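Local coordinates for cytochrome c'' (Methylophilus methylotrophus, PDB 1GU2), which binds a single heme c covalently, with two histidines as axial ligands of its iron, and probably serves as an electron-transfer protein, at residues A[27-30]-A[31-35]. Residues are numbered along the deposited sequence; the frame is centred on the assembly and turned at random.
Sequences SITD and GKIFF
Phe34 meets the preceding turn through its CB, 3.3 Å from Asp30 O, while its side chain, with CG anti to the backbone N (chi1 167°), leads away from 27-30 into the heme pocket, reaching heme c, Cys104 and Glu108. The CD1 methyl of Ile33 lies loosely off OD2 of Asp30, 4.3 Å away and not over the flat of the carboxylate. Along the same flank Thr29 and Ile33 run side by side, methyl CG2 of Thr29 4.0 Å from CD1 of Ile33, and Ile33 CG1 sits 3.3 Å from Thr29 O. This is how an alpha-helix begins: Ser27 is the N-cap, its OG accepting from Asp30 N at 2.9 Å in a nearly straight bond (163°), which satisfies an N-H of the first turn. Four successive bonds of the i+4 N-H to i C=O kind follow, from Gly31 N to Ser27 O (3.0 Å) through Phe34 N to Asp30 O (2.9 Å). The short helix 28-36 packs against helix 106-118 through Ile28 on Ala114 and Thr118, with Asn111 OD1 accepting a hydrogen bond from Ser27 N, and joins helix 49-53 through the Phe35 side chain, touching heme-binding Cys49 and axial ligand His53, and a Phe35-Ala50 backbone hydrogen bond.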
ATOM      1  N   SER A  27     -11.019   6.277  -0.310  1.00 11.80           N
ATOM      2  CA  SER A  27     -11.862   5.268   0.277  1.00 12.89           C
ATOM      3  C   SER A  27     -11.015   4.240   1.005  1.00 12.55           C
ATOM      4  O   SER A  27     -10.312   3.470   0.336  1.00 11.66           O
ATOM      5  CB  SER A  27     -12.612   4.510  -0.827  1.00 14.22           C
ATOM      6  OG  SER A  27     -13.272   3.385  -0.269  1.00 15.74           O
ATOM      7  N   ILE A  28     -11.098   4.262   2.325  1.00 12.21           N
ATOM      8  CA  ILE A  28     -10.346   3.246   3.038  1.00 13.14           C
ATOM      9  C   ILE A  28     -10.907   1.842   2.835  1.00 12.60           C
ATOM     10  O   ILE A  28     -10.126   0.881   2.886  1.00 13.29           O
ATOM     11  CB  ILE A  28     -10.295   3.641   4.504  0.50 16.98           C
ATOM     12  CG1 ILE A  28      -9.143   4.690   4.512  0.50 19.80           C
ATOM     13  CG2 ILE A  28     -10.059   2.625   5.571  0.50 19.40           C
ATOM     14  CD1 ILE A  28      -9.538   5.652   5.553  0.50 31.30           C
ATOM     15  N   THR A  29     -12.186   1.702   2.581  1.00 13.47           N
ATOM     16  CA  THR A  29     -12.763   0.420   2.208  1.00 14.42           C
ATOM     17  C   THR A  29     -12.122  -0.128   0.940  1.00 13.59           C
ATOM     18  O   THR A  29     -11.748  -1.321   0.835  1.00 14.36           O
ATOM     19  CB  THR A  29     -14.291   0.551   2.040  1.00 17.59           C
ATOM     20  OG1 THR A  29     -14.902   0.895   3.277  1.00 22.93           O
ATOM     21  CG2 THR A  29     -14.880  -0.821   1.693  1.00 24.97           C
ATOM     22  N   ASP A  30     -12.013   0.755  -0.066  1.00 12.99           N
ATOM     23  CA  ASP A  30     -11.385   0.279  -1.303  1.00 12.62           C
ATOM     24  C   ASP A  30      -9.922  -0.003  -1.112  1.00 11.69           C
ATOM     25  O   ASP A  30      -9.397  -0.934  -1.738  1.00 12.46           O
ATOM     26  CB  ASP A  30     -11.612   1.304  -2.415  1.00 13.12           C
ATOM     27  CG  ASP A  30     -13.058   1.366  -2.915  1.00 15.54           C
ATOM     28  OD1 ASP A  30     -13.352   2.413  -3.549  1.00 17.69           O
ATOM     29  OD2 ASP A  30     -13.839   0.427  -2.692  1.00 18.21           O
ATOM     30  N   GLY A  31      -9.234   0.752  -0.292  1.00 10.85           N
ATOM     31  CA  GLY A  31      -7.813   0.453  -0.021  1.00 11.66           C
ATOM     32  C   GLY A  31      -7.642  -0.896   0.647  1.00 10.92           C
ATOM     33  O   GLY A  31      -6.719  -1.632   0.278  1.00 11.09           O
ATOM     34  N   LYS A  32      -8.506  -1.242   1.600  1.00 11.48           N
ATOM     35  CA  LYS A  32      -8.461  -2.529   2.237  1.00 11.32           C
ATOM     36  C   LYS A  32      -8.786  -3.668   1.257  1.00 11.24           C
ATOM     37  O   LYS A  32      -8.143  -4.730   1.240  1.00 11.41           O
ATOM     38  CB  LYS A  32      -9.434  -2.537   3.457  1.00 13.58           C
ATOM     39  CG  LYS A  32      -9.412  -3.836   4.215  1.00 16.02           C
ATOM     40  CD  LYS A  32     -10.365  -3.813   5.402  1.00 23.76           C
ATOM     41  CE  LYS A  32     -10.095  -4.959   6.348  1.00 28.26           C
ATOM     42  NZ  LYS A  32     -10.659  -4.671   7.683  1.00 42.08           N
ATOM     43  N   ILE A  33      -9.797  -3.464   0.391  1.00 12.00           N
ATOM     44  CA  ILE A  33     -10.109  -4.484  -0.608  1.00 12.53           C
ATOM     45  C   ILE A  33      -8.940  -4.676  -1.539  1.00 12.62           C
ATOM     46  O   ILE A  33      -8.618  -5.837  -1.846  1.00 13.24           O
ATOM     47  CB  ILE A  33     -11.379  -4.090  -1.368  1.00 14.45           C
ATOM     48  CG1 ILE A  33     -12.632  -4.202  -0.517  1.00 16.14           C
ATOM     49  CG2 ILE A  33     -11.500  -4.910  -2.662  1.00 17.07           C
ATOM     50  CD1 ILE A  33     -13.868  -3.551  -1.089  1.00 17.67           C
ATOM     51  N   PHE A  34      -8.290  -3.617  -1.972  1.00 11.58           N
ATOM     52  CA  PHE A  34      -7.134  -3.696  -2.849  1.00 11.45           C
ATOM     53  C   PHE A  34      -6.033  -4.520  -2.180  1.00 11.31           C
ATOM     54  O   PHE A  34      -5.391  -5.362  -2.795  1.00 11.50           O
ATOM     55  CB  PHE A  34      -6.674  -2.279  -3.146  1.00 12.03           C
ATOM     56  CG  PHE A  34      -5.310  -2.136  -3.786  1.00 11.59           C
ATOM     57  CD1 PHE A  34      -4.204  -1.856  -2.973  1.00 13.92           C
ATOM     58  CD2 PHE A  34      -5.152  -2.268  -5.156  1.00 12.71           C
ATOM     59  CE1 PHE A  34      -2.954  -1.664  -3.522  1.00 17.26           C
ATOM     60  CE2 PHE A  34      -3.888  -2.075  -5.714  1.00 16.24           C
ATOM     61  CZ  PHE A  34      -2.829  -1.806  -4.875  1.00 17.87           C
ATOM     62  N   PHE A  35      -5.785  -4.313  -0.894  1.00 10.83           N
ATOM     63  CA  PHE A  35      -4.714  -4.989  -0.141  1.00 10.60           C
ATOM     64  C   PHE A  35      -4.944  -6.484  -0.013  1.00 10.84           C
ATOM     65  O   PHE A  35      -3.977  -7.245  -0.028  1.00 11.25           O
ATOM     66  CB  PHE A  35      -4.610  -4.311   1.232  1.00 11.31           C
ATOM     67  CG  PHE A  35      -3.524  -4.822   2.138  1.00 11.98           C
ATOM     68  CD1 PHE A  35      -2.170  -4.644   1.842  1.00 11.84           C
ATOM     69  CD2 PHE A  35      -3.845  -5.504   3.309  1.00 12.51           C
ATOM     70  CE1 PHE A  35      -1.173  -5.139   2.678  1.00 11.40           C
ATOM     71  CE2 PHE A  35      -2.867  -5.992   4.174  1.00 12.59           C
ATOM     72  CZ  PHE A  35      -1.528  -5.805   3.845  1.00 12.39           C
TER